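Local coordinates for protein beta-agarase B (Zobellia galactanivorans, PDB 4ATF) that hydrolyses the beta-1,4-galactosidic linkages of agarose, cutting the polysaccharide at random with retention of the anomeric configuration, at residues E70-R75 with K95-C100; H233-T238 with D246-L251. The protein carries 1 engineered substitution. All coordinates share one frame; numbering follows the deposited sequence.

Contact 1 (E70-R75 with K95-C100); sequences EWKRDR and KINMGC
E70 and N97 face each other in a short parallel pairing of strand 69-71 with strand 96-103, part of the beta framework of this GH16 jelly-roll domain; E70, N97 and W71 carry most of the contact. Backbone rungs run from E70 N to I96 O (2.9 Å) and from K72 N to M98 O; the rung from M98 N to E70 O is long and weak. The side-chain amide of N97 reinforces that weak rung. Its ND2 sends one N-H almost linearly to E70 O (3.2 Å) and the other to E70 OE2 (2.8 Å), on the anti side of the carboxylate and tilted from its plane; both acceptors lie in the amide plane of N97. E70 extends its chain (chi1 175°, CG trans to the backbone N) alongside N97 in the same direction, which brings OE2 to the ND2 that also holds E70 O. The other carboxylate oxygen, OE1, forms a salt bridge with K90. K72 lays its CG against the N97 amide, and R75 rests its CB on the backbone between M98 and G99, its NE bonded to T88.

W71 and M98 are on the opposite face from E70 and N97. The indole bonds through NE1 to T261 O and meets the ring of Y59, a substrate-binding residue, consistent with W71 standing in a second shell behind the agarose-binding cleft. C100 lies over one indole face: CB sits 3.6 Å from the centroid of the five-membered ring, and SG stands 4.1 Å from that of the six-membered ring.

Contact 2 (H233-T238 with D246-L251); sequences HFTNTT and DTRTGL
R248 lays its guanidinium flat on the imidazole of H233, the planes 12° apart and the centres 3.7 Å from each other. NE stands over the middle of the ring and CZ comes closest to H233 NE2, while CD adds a CH-pi contact on the same face. Beside this stack the two arms of the loop clasp through polar atoms. T235 O takes the N-H of T249 (3.0 Å), and T235 OG1 takes that of G250 (3.1 Å). N236 OD1 receives T247 N from above its amide plane (3.0 Å), and T237 N returns a bond to T247 O. At the solvent end, T247 OG1 accepts a long, weak bond from T238 N and shares a water with T238 OG1; the methyls T237 CG2 and T249 CG2 press together at 3.4 Å.

Behind these contacts, D246 fixes the arginine. Its carboxylate is gripped side-on and from above its plane, NE to OD1 and NH2 to OD2, both 3.0 Å, though both oxygens lie near the guanidinium plane; OD1 also accepts R248 N in an Asx turn. A bend at chi3 (-78°) swings the guanidinium back over the ring, where NH1 reaches D230 O. A methionine in place of R248 would probably leave D246 with the backbone N-H alone, D230 O without NH1 and H233 without its flat cover. H233 ND1 and N236 ND2 both bond to I245 O, and T235 OG1 is bonded to D230.

The arms form an irregular loop: a type I beta turn from H233 to N236 is joined to the returning chain by a single backbone bridge, N236 with R248, within the long connection from helix 226-229 to strand 255-262.

Both contacts belong to one GH16 domain, yet their centres lie about 34 Å apart and they share no element. Contact 1 is the more buried: it joins two strands of the framework through backbone rungs, with W71 on the face toward the substrate-binding residues and E70 and N97 on the other. Contact 2 lies farther out, about 24 Å from the centre of the chain, and ties two parts of one loop, both between the same helix and strand. There a few backbone bonds are supplemented by threonine and asparagine oxygens and by an arginine stacked on a histidine. Only contact 1 comes close to the bound sugar, at about 6 Å from the W71 side chain.

Contact 1 (E70-R75 with K95-C100)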
ATOM      1  N   GLU A  70      14.138  -7.750   2.500  1.00 13.50           N
ATOM      2  CA  GLU A  70      14.157  -9.173   2.080  1.00 14.43           C
ATOM      3  C   GLU A  70      12.915  -9.807   2.700  1.00 14.00           C
ATOM      4  O   GLU A  70      12.907 -10.109   3.916  1.00 14.34           O
ATOM      5  CB  GLU A  70      15.469  -9.848   2.522  1.00 14.76           C
ATOM      6  CG  GLU A  70      15.404 -11.379   2.187  1.00 17.23           C
ATOM      7  CD  GLU A  70      16.703 -12.114   2.571  1.00 25.39           C
ATOM      8  OE1 GLU A  70      17.670 -12.044   1.765  1.00 26.53           O
ATOM      9  OE2 GLU A  70      16.746 -12.766   3.660  1.00 26.72           O
ATOM     10  N   TRP A  71      11.826  -9.888   1.928  1.00 12.71           N
ATOM     11  CA  TRP A  71      10.589 -10.381   2.497  1.00 12.98           C
ATOM     12  C   TRP A  71      10.726 -11.827   2.957  1.00 13.73           C
ATOM     13  O   TRP A  71      11.413 -12.629   2.316  1.00 13.41           O
ATOM     14  CB  TRP A  71       9.431 -10.297   1.510  1.00 10.96           C
ATOM     15  CG  TRP A  71       8.979  -8.832   1.292  1.00 12.05           C
ATOM     16  CD1 TRP A  71       8.742  -7.856   2.259  1.00 13.72           C
ATOM     17  CD2 TRP A  71       8.675  -8.235   0.045  1.00 13.67           C
ATOM     18  NE1 TRP A  71       8.310  -6.683   1.668  1.00 12.23           N
ATOM     19  CE2 TRP A  71       8.288  -6.880   0.299  1.00 13.95           C
ATOM     20  CE3 TRP A  71       8.699  -8.699  -1.288  1.00 12.62           C
ATOM     21  CZ2 TRP A  71       7.902  -5.988  -0.754  1.00 13.65           C
ATOM     22  CZ3 TRP A  71       8.311  -7.795  -2.326  1.00 14.62           C
ATOM     23  CH2 TRP A  71       7.941  -6.469  -2.040  1.00 12.12           C
ATOM     24  N   LYS A  72       9.981 -12.179   4.011  1.00 15.31           N
ATOM     25  CA  LYS A  72       9.954 -13.556   4.590  1.00 14.78           C
ATOM     26  C   LYS A  72       8.534 -13.941   4.958  1.00 15.47           C
ATOM     27  O   LYS A  72       7.754 -13.106   5.495  1.00 14.98           O
ATOM     28  CB  LYS A  72      10.846 -13.581   5.855  1.00 15.31           C
ATOM     29  CG  LYS A  72      12.359 -13.522   5.550  1.00 17.42           C
ATOM     30  CD  LYS A  72      12.865 -14.874   4.878  1.00 22.77           C
ATOM     31  CE  LYS A  72      14.355 -14.786   4.673  0.70 26.96           C
ATOM     32  NZ  LYS A  72      14.950 -15.984   4.010  0.70 30.43           N
ATOM     33  N   ARG A  73       8.170 -15.196   4.685  1.00 15.73           N
ATOM     34  CA  ARG A  73       6.847 -15.733   5.068  1.00 16.10           C
ATOM     35  C   ARG A  73       6.630 -15.609   6.575  1.00 17.17           C
ATOM     36  O   ARG A  73       5.551 -15.291   6.996  1.00 16.07           O
ATOM     37  CB  ARG A  73       6.669 -17.205   4.640  1.00 16.06           C
ATOM     38  CG  ARG A  73       6.530 -17.312   3.119  1.00 14.75           C
ATOM     39  CD  ARG A  73       6.414 -18.743   2.665  1.00 17.26           C
ATOM     40  NE  ARG A  73       6.416 -18.854   1.188  1.00 17.04           N
ATOM     41  CZ  ARG A  73       5.394 -18.572   0.401  1.00 19.87           C
ATOM     42  NH1 ARG A  73       4.242 -18.140   0.912  1.00 18.40           N
ATOM     43  NH2 ARG A  73       5.531 -18.727  -0.932  1.00 22.34           N
ATOM     44  N   ASP A  74       7.677 -15.839   7.362  1.00 17.63           N
ATOM     45  CA  ASP A  74       7.539 -15.845   8.807  1.00 18.25           C
ATOM     46  C   ASP A  74       7.737 -14.460   9.502  1.00 17.36           C
ATOM     47  O   ASP A  74       7.920 -14.394  10.736  1.00 16.31           O
ATOM     48  CB  ASP A  74       8.477 -16.917   9.381  1.00 19.22           C
ATOM     49  CG  ASP A  74       9.966 -16.537   9.275  1.00 22.67           C
ATOM     50  OD1 ASP A  74      10.334 -15.485   8.706  1.00 23.62           O
ATOM     51  OD2 ASP A  74      10.788 -17.326   9.799  1.00 27.02           O
ATOM     52  N   ARG A  75       7.617 -13.375   8.729  1.00 15.04           N
ATOM     53  CA  ARG A  75       7.587 -12.045   9.339  1.00 14.32           C
ATOM     54  C   ARG A  75       6.170 -11.420   9.298  1.00 13.78           C
ATOM     55  O   ARG A  75       5.992 -10.213   9.558  1.00 12.98           O
ATOM     56  CB  ARG A  75       8.660 -11.113   8.696  1.00 14.14           C
ATOM     57  CG  ARG A  75      10.104 -11.428   9.185  1.00 12.89           C
ATOM     58  CD  ARG A  75      10.234 -11.037  10.663  1.00 14.91           C
ATOM     59  NE  ARG A  75      11.495 -11.454  11.325  1.00 15.85           N
ATOM     60  CZ  ARG A  75      11.708 -12.681  11.847  1.00 18.18           C
ATOM     61  NH1 ARG A  75      10.761 -13.642  11.813  1.00 17.42           N
ATOM     62  NH2 ARG A  75      12.850 -12.953  12.449  1.00 16.32           N
ATOM     63  N   LYS A  95      20.624  -6.262   4.940  1.00 18.00           N
ATOM     64  CA  LYS A  95      19.204  -6.486   4.625  1.00 17.45           C
ATOM     65  C   LYS A  95      18.317  -6.598   5.897  1.00 16.97           C
ATOM     66  O   LYS A  95      18.800  -6.930   7.014  1.00 15.07           O
ATOM     67  CB  LYS A  95      19.034  -7.712   3.699  1.00 18.31           C
ATOM     68  CG  LYS A  95      19.545  -7.386   2.252  1.00 22.82           C
ATOM     69  CD  LYS A  95      19.612  -8.551   1.289  0.80 26.97           C
ATOM     70  CE  LYS A  95      19.966  -8.028  -0.123  0.80 29.94           C
ATOM     71  NZ  LYS A  95      19.187  -6.785  -0.432  0.80 32.59           N
ATOM     72  N   ILE A  96      17.044  -6.237   5.725  1.00 14.56           N
ATOM     73  CA  ILE A  96      16.068  -6.320   6.779  1.00 14.52           C
ATOM     74  C   ILE A  96      14.954  -7.271   6.330  1.00 14.87           C
ATOM     75  O   ILE A  96      14.298  -7.033   5.314  1.00 15.01           O
ATOM     76  CB  ILE A  96      15.466  -4.937   7.095  1.00 14.08           C
ATOM     77  CG1 ILE A  96      16.606  -3.941   7.391  1.00 13.41           C
ATOM     78  CG2 ILE A  96      14.498  -5.042   8.314  1.00 12.77           C
ATOM     79  CD1 ILE A  96      16.149  -2.429   7.355  1.00 14.33           C
ATOM     80  N   ASN A  97      14.770  -8.357   7.061  1.00 13.11           N
ATOM     81  CA  ASN A  97      13.636  -9.259   6.832  1.00 13.55           C
ATOM     82  C   ASN A  97      12.311  -8.673   7.351  1.00 13.53           C
ATOM     83  O   ASN A  97      12.234  -8.177   8.504  1.00 15.57           O
ATOM     84  CB  ASN A  97      13.895 -10.603   7.552  1.00 14.37           C
ATOM     85  CG  ASN A  97      15.099 -11.372   7.008  1.00 16.10           C
ATOM     86  OD1 ASN A  97      15.937 -11.869   7.783  1.00 17.71           O
ATOM     87  ND2 ASN A  97      15.173 -11.534   5.671  1.00 16.37           N
ATOM     88  N   MET A  98      11.235  -8.733   6.564  1.00 13.62           N
ATOM     89  CA  MET A  98       9.968  -8.080   7.003  1.00 11.89           C
ATOM     90  C   MET A  98       8.878  -8.804   6.203  1.00 12.22           C
ATOM     91  O   MET A  98       9.178  -9.693   5.330  1.00 13.29           O
ATOM     92  CB  MET A  98       9.994  -6.540   6.784  0.70  9.76           C
ATOM     93  CG  MET A  98      10.087  -6.099   5.345  0.70  8.63           C
ATOM     94  SD  MET A  98      10.547  -4.323   5.182  1.00 14.64           S
ATOM     95  CE  MET A  98      12.205  -4.201   5.852  1.00 13.38           C
ATOM     96  N   GLY A  99       7.638  -8.492   6.512  1.00 12.05           N
ATOM     97  CA  GLY A  99       6.495  -9.228   5.964  1.00 11.97           C
ATOM     98  C   GLY A  99       5.913  -8.687   4.657  1.00 12.21           C
ATOM     99  O   GLY A  99       6.046  -7.486   4.345  1.00 10.99           O
ATOM    100  N   CYS A 100       5.206  -9.558   3.937  1.00 11.48           N
ATOM    101  CA  CYS A 100       4.413  -9.183   2.726  1.00 12.67           C
ATOM    102  C   CYS A 100       3.360 -10.277   2.540  1.00 12.25           C
ATOM    103  O   CYS A 100       3.711 -11.470   2.612  1.00 12.71           O
ATOM    104  CB  CYS A 100       5.339  -9.151   1.498  1.00 11.88           C
ATOM    105  SG  CYS A 100       4.528  -8.542  -0.006  1.00 15.16           S
TER
HETATM  106  O   HOH W   1       5.033 -12.378   5.050  1.00 13.16           O

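Contact 2 (H233-T238 with D246-L251)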
ATOM      1  N   HIS A 233       1.208   7.755 -22.026  1.00 15.20           N
ATOM      2  CA  HIS A 233       0.650   6.633 -22.826  1.00 14.72           C
ATOM      3  C   HIS A 233       1.426   5.316 -22.507  1.00 14.45           C
ATOM      4  O   HIS A 233       1.656   4.475 -23.401  1.00 13.40           O
ATOM      5  CB  HIS A 233       0.653   6.894 -24.355  1.00 14.85           C
ATOM      6  CG  HIS A 233      -0.194   8.056 -24.810  1.00 17.24           C
ATOM      7  ND1 HIS A 233      -0.946   8.005 -25.962  1.00 18.24           N
ATOM      8  CD2 HIS A 233      -0.394   9.294 -24.284  1.00 17.97           C
ATOM      9  CE1 HIS A 233      -1.548   9.168 -26.150  1.00 18.55           C
ATOM     10  NE2 HIS A 233      -1.237   9.967 -25.138  1.00 19.00           N
ATOM     11  N   PHE A 234       1.787   5.108 -21.240  1.00 12.90           N
ATOM     12  CA  PHE A 234       2.449   3.805 -20.889  1.00 14.05           C
ATOM     13  C   PHE A 234       1.432   2.675 -20.985  1.00 14.64           C
ATOM     14  O   PHE A 234       1.802   1.501 -21.060  1.00 14.19           O
ATOM     15  CB  PHE A 234       2.989   3.789 -19.465  1.00 12.72           C
ATOM     16  CG  PHE A 234       4.281   4.513 -19.299  1.00 16.57           C
ATOM     17  CD1 PHE A 234       4.884   5.241 -20.392  1.00 15.21           C
ATOM     18  CD2 PHE A 234       4.943   4.463 -18.069  1.00 15.21           C
ATOM     19  CE1 PHE A 234       6.138   5.923 -20.198  1.00 16.75           C
ATOM     20  CE2 PHE A 234       6.235   5.142 -17.891  1.00 15.84           C
ATOM     21  CZ  PHE A 234       6.787   5.862 -18.918  1.00 16.37           C
ATOM     22  N   THR A 235       0.145   3.032 -20.965  1.00 13.17           N
ATOM     23  CA  THR A 235      -0.882   2.001 -21.099  1.00 14.34           C
ATOM     24  C   THR A 235      -1.381   1.738 -22.519  1.00 15.19           C
ATOM     25  O   THR A 235      -2.391   1.034 -22.682  1.00 15.63           O
ATOM     26  CB  THR A 235      -2.090   2.228 -20.117  1.00 14.32           C
ATOM     27  OG1 THR A 235      -2.907   3.339 -20.535  1.00 13.09           O
ATOM     28  CG2 THR A 235      -1.592   2.381 -18.622  1.00 11.42           C
ATOM     29  N   ASN A 236      -0.718   2.295 -23.545  1.00 15.99           N
ATOM     30  CA  ASN A 236      -1.116   1.993 -24.938  1.00 16.44           C
ATOM     31  C   ASN A 236      -1.075   0.433 -25.100  1.00 18.94           C
ATOM     32  O   ASN A 236      -0.079  -0.221 -24.626  1.00 18.16           O
ATOM     33  CB  ASN A 236      -0.094   2.543 -25.964  1.00 15.25           C
ATOM     34  CG  ASN A 236      -0.399   3.961 -26.423  1.00 16.03           C
ATOM     35  OD1 ASN A 236      -1.473   4.489 -26.169  1.00 14.28           O
ATOM     36  ND2 ASN A 236       0.521   4.548 -27.183  1.00 15.26           N
ATOM     37  N   THR A 237      -2.056  -0.154 -25.782  1.00 19.22           N
ATOM     38  CA  THR A 237      -1.960  -1.577 -26.111  1.00 22.83           C
ATOM     39  C   THR A 237      -0.908  -1.796 -27.259  1.00 25.17           C
ATOM     40  O   THR A 237      -0.271  -2.832 -27.322  1.00 26.05           O
ATOM     41  CB  THR A 237      -3.335  -2.181 -26.510  1.00 22.20           C
ATOM     42  OG1 THR A 237      -3.832  -1.474 -27.623  1.00 23.87           O
ATOM     43  CG2 THR A 237      -4.414  -2.028 -25.426  1.00 22.86           C
ATOM     44  N   THR A 238      -0.771  -0.847 -28.171  0.80 26.73           N
ATOM     45  CA  THR A 238       0.261  -0.930 -29.220  0.80 29.73           C
ATOM     46  C   THR A 238       1.266   0.226 -28.936  0.80 29.40           C
ATOM     47  O   THR A 238       0.881   1.415 -28.824  0.80 26.21           O
ATOM     48  CB  THR A 238      -0.315  -0.827 -30.668  0.80 31.61           C
ATOM     49  OG1 THR A 238      -0.802   0.489 -30.886  0.80 36.27           O
ATOM     50  CG2 THR A 238      -1.453  -1.773 -30.915  0.80 29.80           C
ATOM     51  N   ASP A 246      -3.014   6.733 -29.662  1.00 22.12           N
ATOM     52  CA  ASP A 246      -3.745   6.558 -28.417  1.00 20.48           C
ATOM     53  C   ASP A 246      -4.553   5.268 -28.430  1.00 19.57           C
ATOM     54  O   ASP A 246      -5.656   5.208 -29.005  1.00 18.09           O
ATOM     55  CB  ASP A 246      -4.658   7.769 -28.129  1.00 21.39           C
ATOM     56  CG  ASP A 246      -5.186   7.803 -26.683  1.00 19.71           C
ATOM     57  OD1 ASP A 246      -4.967   6.844 -25.893  1.00 15.01           O
ATOM     58  OD2 ASP A 246      -5.826   8.825 -26.310  1.00 20.96           O
ATOM     59  N   THR A 247      -4.016   4.249 -27.777  1.00 17.48           N
ATOM     60  CA  THR A 247      -4.766   3.005 -27.508  1.00 17.02           C
ATOM     61  C   THR A 247      -4.647   2.769 -25.994  1.00 16.33           C
ATOM     62  O   THR A 247      -4.588   1.595 -25.546  1.00 15.43           O
ATOM     63  CB  THR A 247      -4.146   1.804 -28.314  1.00 17.16           C
ATOM     64  OG1 THR A 247      -2.721   1.848 -28.126  1.00 19.37           O
ATOM     65  CG2 THR A 247      -4.523   1.872 -29.849  1.00 16.17           C
ATOM     66  N   ARG A 248      -4.594   3.866 -25.201  1.00 14.86           N
ATOM     67  CA  ARG A 248      -4.421   3.729 -23.745  1.00 13.89           C
ATOM     68  C   ARG A 248      -5.536   2.936 -23.089  1.00 14.10           C
ATOM     69  O   ARG A 248      -6.741   3.161 -23.399  1.00 13.80           O
ATOM     70  CB  ARG A 248      -4.373   5.107 -23.072  1.00 13.42           C
ATOM     71  CG  ARG A 248      -3.045   5.843 -23.322  1.00 14.39           C
ATOM     72  CD  ARG A 248      -3.045   7.188 -22.629  1.00 15.33           C
ATOM     73  NE  ARG A 248      -3.829   8.128 -23.410  1.00 15.54           N
ATOM     74  CZ  ARG A 248      -3.887   9.439 -23.176  1.00 16.35           C
ATOM     75  NH1 ARG A 248      -3.191   9.981 -22.161  1.00 15.06           N
ATOM     76  NH2 ARG A 248      -4.646  10.212 -23.969  1.00 14.17           N
ATOM     77  N   THR A 249      -5.189   2.018 -22.192  1.00 12.99           N
ATOM     78  CA  THR A 249      -6.222   1.251 -21.476  1.00 14.16           C
ATOM     79  C   THR A 249      -6.677   1.946 -20.147  1.00 13.71           C
ATOM     80  O   THR A 249      -7.765   1.688 -19.589  1.00 13.90           O
ATOM     81  CB  THR A 249      -5.709  -0.178 -21.101  1.00 13.63           C
ATOM     82  OG1 THR A 249      -4.621  -0.046 -20.157  1.00 13.45           O
ATOM     83  CG2 THR A 249      -5.245  -0.934 -22.357  1.00 14.09           C
ATOM     84  N   GLY A 250      -5.811   2.772 -19.598  1.00 13.60           N
ATOM     85  CA  GLY A 250      -6.033   3.292 -18.224  1.00 12.22           C
ATOM     86  C   GLY A 250      -5.762   2.182 -17.205  1.00 12.22           C
ATOM     87  O   GLY A 250      -5.154   1.130 -17.556  1.00 11.13           O
ATOM     88  N   LEU A 251      -6.261   2.385 -15.992  1.00 10.25           N
ATOM     89  CA  LEU A 251      -6.132   1.356 -14.911  1.00 10.90           C
ATOM     90  C   LEU A 251      -7.263   0.314 -15.052  1.00 10.75           C
ATOM     91  O   LEU A 251      -8.270   0.354 -14.354  1.00 12.40           O
ATOM     92  CB  LEU A 251      -6.124   2.047 -13.532  1.00 10.74           C
ATOM     93  CG  LEU A 251      -4.901   3.000 -13.275  1.00  9.69           C
ATOM     94  CD1 LEU A 251      -5.136   3.859 -12.026  1.00 10.13           C
ATOM     95  CD2 LEU A 251      -3.638   2.174 -13.105  1.00  8.97           C
TER
HETATM   96  O   HOH W   2      -1.314   3.223 -29.838  1.00 33.61           O